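Local coordinates for protein BlEst2 (Bacillus licheniformis, PDB 6WPX) that probably hydrolyses ester bonds as an alpha/beta-hydrolase of the lipase or esterase kind, here in a propeptide form whose C-terminal domain is autoinhibitory, at residues A[132-135]-A[136-139]; A[216-219]-A[220-224]; A[261-264]-A[265-269]. One frame throughout, in Å; residues are numbered along the deposited sequence.

Interaction 1. Residues A[132-135]-A[136-139]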
# COMPACT_ATOMS: atom_id res chain seq x y z
N HIS A 132 -22.49 -5.46 5.93
CA HIS A 132 -23.28 -6.59 5.43
C HIS A 132 -23.76 -7.47 6.55
O HIS A 132 -24.08 -8.64 6.34
CB HIS A 132 -22.52 -7.37 4.34
CG HIS A 132 -22.24 -6.52 3.15
ND1 HIS A 132 -21.08 -5.78 3.06
CD2 HIS A 132 -23.03 -6.25 2.09
CE1 HIS A 132 -21.18 -5.10 1.93
NE2 HIS A 132 -22.33 -5.37 1.31
N ASN A 133 -23.79 -6.91 7.77
CA ASN A 133 -24.32 -7.51 9.01
C ASN A 133 -23.81 -8.93 9.35
O ASN A 133 -24.54 -9.70 9.98
CB ASN A 133 -25.86 -7.49 8.95
CG ASN A 133 -26.41 -6.13 8.61
OD1 ASN A 133 -26.18 -5.15 9.31
ND2 ASN A 133 -27.07 -6.04 7.47
N ALA A 134 -22.57 -9.27 8.94
CA ALA A 134 -21.98 -10.58 9.27
C ALA A 134 -21.55 -10.70 10.74
O ALA A 134 -21.16 -11.79 11.16
CB ALA A 134 -20.81 -10.89 8.35
N TYR A 135 -21.66 -9.60 11.53
CA TYR A 135 -21.27 -9.62 12.96
C TYR A 135 -21.99 -10.75 13.73
O TYR A 135 -21.45 -11.26 14.70
CB TYR A 135 -21.47 -8.25 13.64
CG TYR A 135 -22.92 -7.84 13.79
CD1 TYR A 135 -23.65 -8.21 14.91
CD2 TYR A 135 -23.56 -7.09 12.81
CE1 TYR A 135 -25.01 -7.88 15.02
CE2 TYR A 135 -24.89 -6.73 12.93
CZ TYR A 135 -25.62 -7.14 14.03
OH TYR A 135 -26.93 -6.75 14.12
N HIS A 136 -23.21 -11.15 13.28
CA HIS A 136 -24.00 -12.24 13.88
C HIS A 136 -23.22 -13.56 13.94
O HIS A 136 -23.48 -14.38 14.81
CB HIS A 136 -25.29 -12.47 13.04
CG HIS A 136 -26.26 -11.33 13.07
ND1 HIS A 136 -26.96 -10.99 14.22
CD2 HIS A 136 -26.62 -10.48 12.08
CE1 HIS A 136 -27.70 -9.95 13.90
NE2 HIS A 136 -27.53 -9.60 12.62
N TYR A 137 -22.28 -13.76 12.98
CA TYR A 137 -21.56 -15.02 12.81
C TYR A 137 -20.14 -15.00 13.29
O TYR A 137 -19.46 -16.02 13.24
CB TYR A 137 -21.63 -15.43 11.32
CG TYR A 137 -23.01 -15.25 10.72
CD1 TYR A 137 -24.11 -15.95 11.21
CD2 TYR A 137 -23.24 -14.30 9.72
CE1 TYR A 137 -25.39 -15.75 10.71
CE2 TYR A 137 -24.52 -14.09 9.21
CZ TYR A 137 -25.59 -14.82 9.70
OH TYR A 137 -26.86 -14.64 9.20
N VAL A 138 -19.67 -13.82 13.74
CA VAL A 138 -18.27 -13.61 14.10
C VAL A 138 -18.11 -13.08 15.50
O VAL A 138 -18.79 -12.13 15.87
CB VAL A 138 -17.57 -12.68 13.04
CG1 VAL A 138 -16.12 -12.37 13.41
CG2 VAL A 138 -17.65 -13.29 11.64
N GLU A 139 -17.16 -13.67 16.25
CA GLU A 139 -16.85 -13.28 17.62
C GLU A 139 -15.81 -12.16 17.64
O GLU A 139 -15.91 -11.23 18.45
CB GLU A 139 -16.41 -14.52 18.42
CG GLU A 139 -16.35 -14.32 19.93
CD GLU A 139 -14.95 -14.02 20.45
OE1 GLU A 139 -13.98 -14.57 19.90
OE2 GLU A 139 -14.83 -13.22 21.40
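Ala134 O receives the N-H of Tyr137 in a nearly straight hydrogen bond, Tyr137 N to Ala134 O 2.9 Å, with the donor standing above the carbonyl plane. One residue on, the bond repeats: Val138 N reaches Tyr135 O at 3.3 Å, so two turns overlap. With CG between the backbone N and the carbonyl carbon (chi1 68°), the Tyr135 ring leans over the next residue, CG 3.4 Å from His136 N. From there the phenol runs beside the imidazole, both pointing the same way, with centroids 4.1 Å apart and planes at 33°. Tyr135 CZ lies over one face of the His136 ring, toward its rim. His136 CD2 also approaches Asn133 O, at 3.1 Å, while His136 CB rides over the centre of the Tyr137 ring. The outer ends are held elsewhere: Tyr137 OH bonds to Arg103, Asn133 OD1 to Asn196, and Tyr135 OH weakly to Lys199. Ala134 and Val138 turn into the core against Leu129. Two overlapping beta turns, the second of type I, close the link from helix 121-131 to strand 138-144, part of a beta-alpha-beta crossover of the alpha/beta-hydrolase sheet.

Interaction 2. Residues A[216-219]-A[220-224]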
# COMPACT_ATOMS: atom_id res chain seq x y z
N ALA A 216 11.75 -8.91 -3.43
CA ALA A 216 10.47 -8.33 -3.87
C ALA A 216 9.89 -7.21 -2.99
O ALA A 216 8.99 -6.51 -3.47
CB ALA A 216 9.43 -9.43 -4.03
N LEU A 217 10.32 -7.05 -1.74
CA LEU A 217 9.73 -5.96 -0.92
C LEU A 217 10.74 -4.87 -0.58
O LEU A 217 10.50 -4.05 0.31
CB LEU A 217 9.05 -6.53 0.35
CG LEU A 217 7.81 -7.44 0.15
CD1 LEU A 217 7.51 -8.25 1.43
CD2 LEU A 217 6.58 -6.62 -0.24
N PHE A 218 11.86 -4.85 -1.30
CA PHE A 218 12.87 -3.78 -1.11
C PHE A 218 12.28 -2.45 -1.61
O PHE A 218 12.19 -1.54 -0.83
CB PHE A 218 14.18 -4.07 -1.84
CG PHE A 218 15.20 -2.99 -1.57
CD1 PHE A 218 15.73 -2.82 -0.30
CD2 PHE A 218 15.57 -2.10 -2.55
CE1 PHE A 218 16.64 -1.82 -0.05
CE2 PHE A 218 16.50 -1.10 -2.30
CZ PHE A 218 17.02 -0.96 -1.05
N PHE A 219 11.89 -2.39 -2.89
CA PHE A 219 11.29 -1.16 -3.46
C PHE A 219 10.11 -0.69 -2.60
O PHE A 219 10.15 0.43 -2.19
CB PHE A 219 10.84 -1.29 -4.91
CG PHE A 219 9.86 -0.21 -5.29
CD1 PHE A 219 10.26 1.10 -5.40
CD2 PHE A 219 8.51 -0.50 -5.46
CE1 PHE A 219 9.34 2.10 -5.70
CE2 PHE A 219 7.61 0.49 -5.78
CZ PHE A 219 8.02 1.79 -5.89
N GLY A 220 9.11 -1.54 -2.39
CA GLY A 220 7.95 -1.18 -1.56
C GLY A 220 8.38 -0.65 -0.19
O GLY A 220 7.83 0.31 0.25
N GLY A 221 9.34 -1.32 0.43
CA GLY A 221 9.85 -0.92 1.74
C GLY A 221 10.49 0.45 1.77
O GLY A 221 10.15 1.28 2.61
N VAL A 222 11.41 0.73 0.84
CA VAL A 222 12.10 2.02 0.80
C VAL A 222 11.15 3.12 0.31
O VAL A 222 11.28 4.24 0.75
CB VAL A 222 13.47 2.01 0.04
CG1 VAL A 222 14.43 0.98 0.66
CG2 VAL A 222 13.28 1.73 -1.43
N TYR A 223 10.18 2.78 -0.54
CA TYR A 223 9.16 3.75 -0.94
C TYR A 223 8.34 4.13 0.31
O TYR A 223 8.18 5.30 0.63
CB TYR A 223 8.23 3.19 -2.03
CG TYR A 223 7.34 4.28 -2.59
CD1 TYR A 223 7.80 5.15 -3.57
CD2 TYR A 223 6.06 4.48 -2.09
CE1 TYR A 223 7.01 6.20 -4.04
CE2 TYR A 223 5.24 5.49 -2.58
CZ TYR A 223 5.73 6.36 -3.53
OH TYR A 223 4.91 7.35 -3.99
N LEU A 224 7.83 3.12 1.02
CA LEU A 224 7.01 3.38 2.20
C LEU A 224 7.81 3.94 3.38
O LEU A 224 7.22 4.61 4.22
CB LEU A 224 6.20 2.15 2.59
CG LEU A 224 5.16 1.68 1.59
CD1 LEU A 224 4.49 0.44 2.09
CD2 LEU A 224 4.09 2.76 1.31
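The Phe218 ring carries Val222 CG1 on one face, and it meets the ring of Phe213 edge-to-face. This methyl forms a CH-pi contact, Val222 CG1 lying 3.9 Å from the Phe218 centroid and 25° off the ring normal. It is displaced toward the rim, so its nearest ring atom is Phe218 CE1, at 3.6 Å. The Phe219 ring has Tyr223 CB over one face, with Phe219 CE1 to Tyr223 CB at 4.0 Å; His317 meets it edge-to-face. Beyond CB, the Tyr223 ring runs beside that of Phe219 in the same direction, the planes inclined at 44° and the centroids 5.7 Å apart. Both phenylalanines extend with CG opposite the backbone N (chi1 -177° for Phe218), which carries each ring toward the residue four places later, across Val222 in one case and alongside Tyr223 in the other.

Backbone bonds of the same spacing underlie these pairs. Val222 N to Phe218 O and Tyr223 N to Phe219 O are both 2.9 Å and fairly straight. The first of the series, Gly221 N to Leu217 O at 3.0 Å, is more bent, with Leu217 at the N-cap position. Gly220 and Gly221 bring no side chain to the helix surface. Gly221 O receives a hydrogen bond from Asn230 ND2.

Phe219 and Tyr223 press on Leu156 of helix 152-157 and on Ile382 of strand 377-386, while Val222 reaches Thr315 of strand 313-320. The short helix 218-224, which belongs to the beta-alpha-beta unit of strands 201-205 and 245-246, thus packs between helix 152-157 of its own fold and the antiparallel sheet of the C-terminal region, an arrangement consistent with the autoinhibition by that region.

Interaction 3. Residues A[261-264]-A[265-269]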
# COMPACT_ATOMS: atom_id res chain seq x y z
N ASN A 261 4.00 -20.79 11.24
CA ASN A 261 5.02 -20.97 12.29
C ASN A 261 5.50 -19.65 12.91
O ASN A 261 5.92 -19.65 14.06
CB ASN A 261 6.20 -21.79 11.78
CG ASN A 261 7.04 -21.08 10.75
OD1 ASN A 261 6.55 -20.67 9.69
ND2 ASN A 261 8.31 -20.92 11.03
N LEU A 262 5.41 -18.55 12.18
CA LEU A 262 5.85 -17.27 12.68
C LEU A 262 4.75 -16.53 13.45
O LEU A 262 5.02 -16.04 14.54
CB LEU A 262 6.37 -16.37 11.53
CG LEU A 262 7.63 -16.87 10.74
CD1 LEU A 262 8.03 -15.84 9.66
CD2 LEU A 262 8.84 -17.11 11.67
N THR A 263 3.54 -16.43 12.90
CA THR A 263 2.52 -15.58 13.53
C THR A 263 1.36 -16.29 14.20
O THR A 263 0.76 -15.68 15.09
CB THR A 263 1.99 -14.54 12.55
OG1 THR A 263 1.47 -15.21 11.40
CG2 THR A 263 3.07 -13.51 12.16
N PHE A 264 1.04 -17.56 13.84
CA PHE A 264 -0.03 -18.22 14.59
C PHE A 264 0.26 -18.21 16.11
O PHE A 264 -0.65 -17.83 16.85
CB PHE A 264 -0.31 -19.67 14.12
CG PHE A 264 -1.54 -20.24 14.79
CD1 PHE A 264 -1.45 -20.85 16.04
CD2 PHE A 264 -2.79 -20.12 14.19
CE1 PHE A 264 -2.60 -21.29 16.71
CE2 PHE A 264 -3.94 -20.57 14.85
CZ PHE A 264 -3.83 -21.17 16.10
N PRO A 265 1.47 -18.58 16.62
CA PRO A 265 1.68 -18.53 18.08
C PRO A 265 1.52 -17.11 18.65
O PRO A 265 1.12 -16.96 19.81
CB PRO A 265 3.12 -19.03 18.24
CG PRO A 265 3.47 -19.71 17.00
CD PRO A 265 2.70 -19.04 15.93
N VAL A 266 1.79 -16.07 17.81
CA VAL A 266 1.71 -14.67 18.19
C VAL A 266 0.25 -14.23 18.33
O VAL A 266 -0.09 -13.63 19.34
CB VAL A 266 2.53 -13.71 17.27
CG1 VAL A 266 2.39 -12.25 17.74
CG2 VAL A 266 4.00 -14.13 17.22
N PHE A 267 -0.61 -14.53 17.36
CA PHE A 267 -2.01 -14.13 17.52
C PHE A 267 -2.83 -15.16 18.27
O PHE A 267 -3.96 -14.87 18.60
CB PHE A 267 -2.66 -13.71 16.18
CG PHE A 267 -2.77 -14.76 15.10
CD1 PHE A 267 -3.70 -15.80 15.20
CD2 PHE A 267 -2.01 -14.66 13.92
CE1 PHE A 267 -3.81 -16.75 14.18
CE2 PHE A 267 -2.13 -15.62 12.91
CZ PHE A 267 -3.03 -16.65 13.05
N MET A 268 -2.28 -16.35 18.59
CA MET A 268 -3.03 -17.38 19.35
C MET A 268 -3.64 -16.82 20.67
O MET A 268 -4.84 -17.03 20.86
CB MET A 268 -2.24 -18.65 19.58
CG MET A 268 -3.09 -19.76 20.26
SD MET A 268 -2.19 -21.28 20.54
CE MET A 268 -0.97 -20.74 21.77
N PRO A 269 -2.91 -16.05 21.51
CA PRO A 269 -3.58 -15.45 22.69
C PRO A 269 -4.69 -14.47 22.28
O PRO A 269 -5.67 -14.33 22.99
CB PRO A 269 -2.45 -14.69 23.42
CG PRO A 269 -1.37 -14.60 22.47
CD PRO A 269 -1.48 -15.70 21.48
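Phe264 and Phe267 make the tight half of this contact, whereas Asn261, Leu262 and Pro265 lie along the solvent side. Phe264 CA sits over one face of the Phe267 ring, 3.9 Å from its centroid, in a CH-pi contact. The two rings cross steeply, planes at 67°, with Phe264 CD2 reaching Phe267 CE1 at 3.5 Å. Phe267 CG stands between backbone N and carbonyl carbon (chi1 62°), which swings the ring back toward the preceding turn. Met268 SD adds an oblique Met-aromatic contact beside the Phe264 ring rather than over its face, 3.9 Å from Phe264 CE1. Thr263 O is gripped by Phe267 N at 2.9 Å, nearly straight, and weakly by Val266 N. The outer side is looser: Pro265 has no N-H to offer, and Val266 CG2 rather than its N approaches Leu262 O, at 3.4 Å. An alanine at Phe267 is likely to open a gap beneath Phe264 and leave Phe52, Ile142 and Leu144 without the ring that packs on them. Helix 260-267, kinked at its proline, thereby lays its aromatic side on strands 50-53 and 138-144, beside helix 69-75, as helices flank the central sheet of an alpha/beta-hydrolase.

In the fold
Interactions 1 and 3 meet the same strand, 138-144: the turn of interaction 1 leads into it through Val138, and Phe267 of interaction 3 packs on Ile142 and Leu144 further along. Their centres are 24 Å apart, the nearest atoms about 9 Å. Interactions 2 and 3 lie 25 Å apart between centres, yet both lean on the loop before helix 260-267: Leu217 touches Asp253 and Phe255, Leu262 touches Ser256 and Thr263 touches Trp252. Interaction 2 faces the C-terminal domain; the centres of interactions 1 and 2 are 35 Å apart. In alpha/beta-hydrolases the nucleophile elbow would follow the strand corresponding to 113-118, next to 138-144 in the sheet.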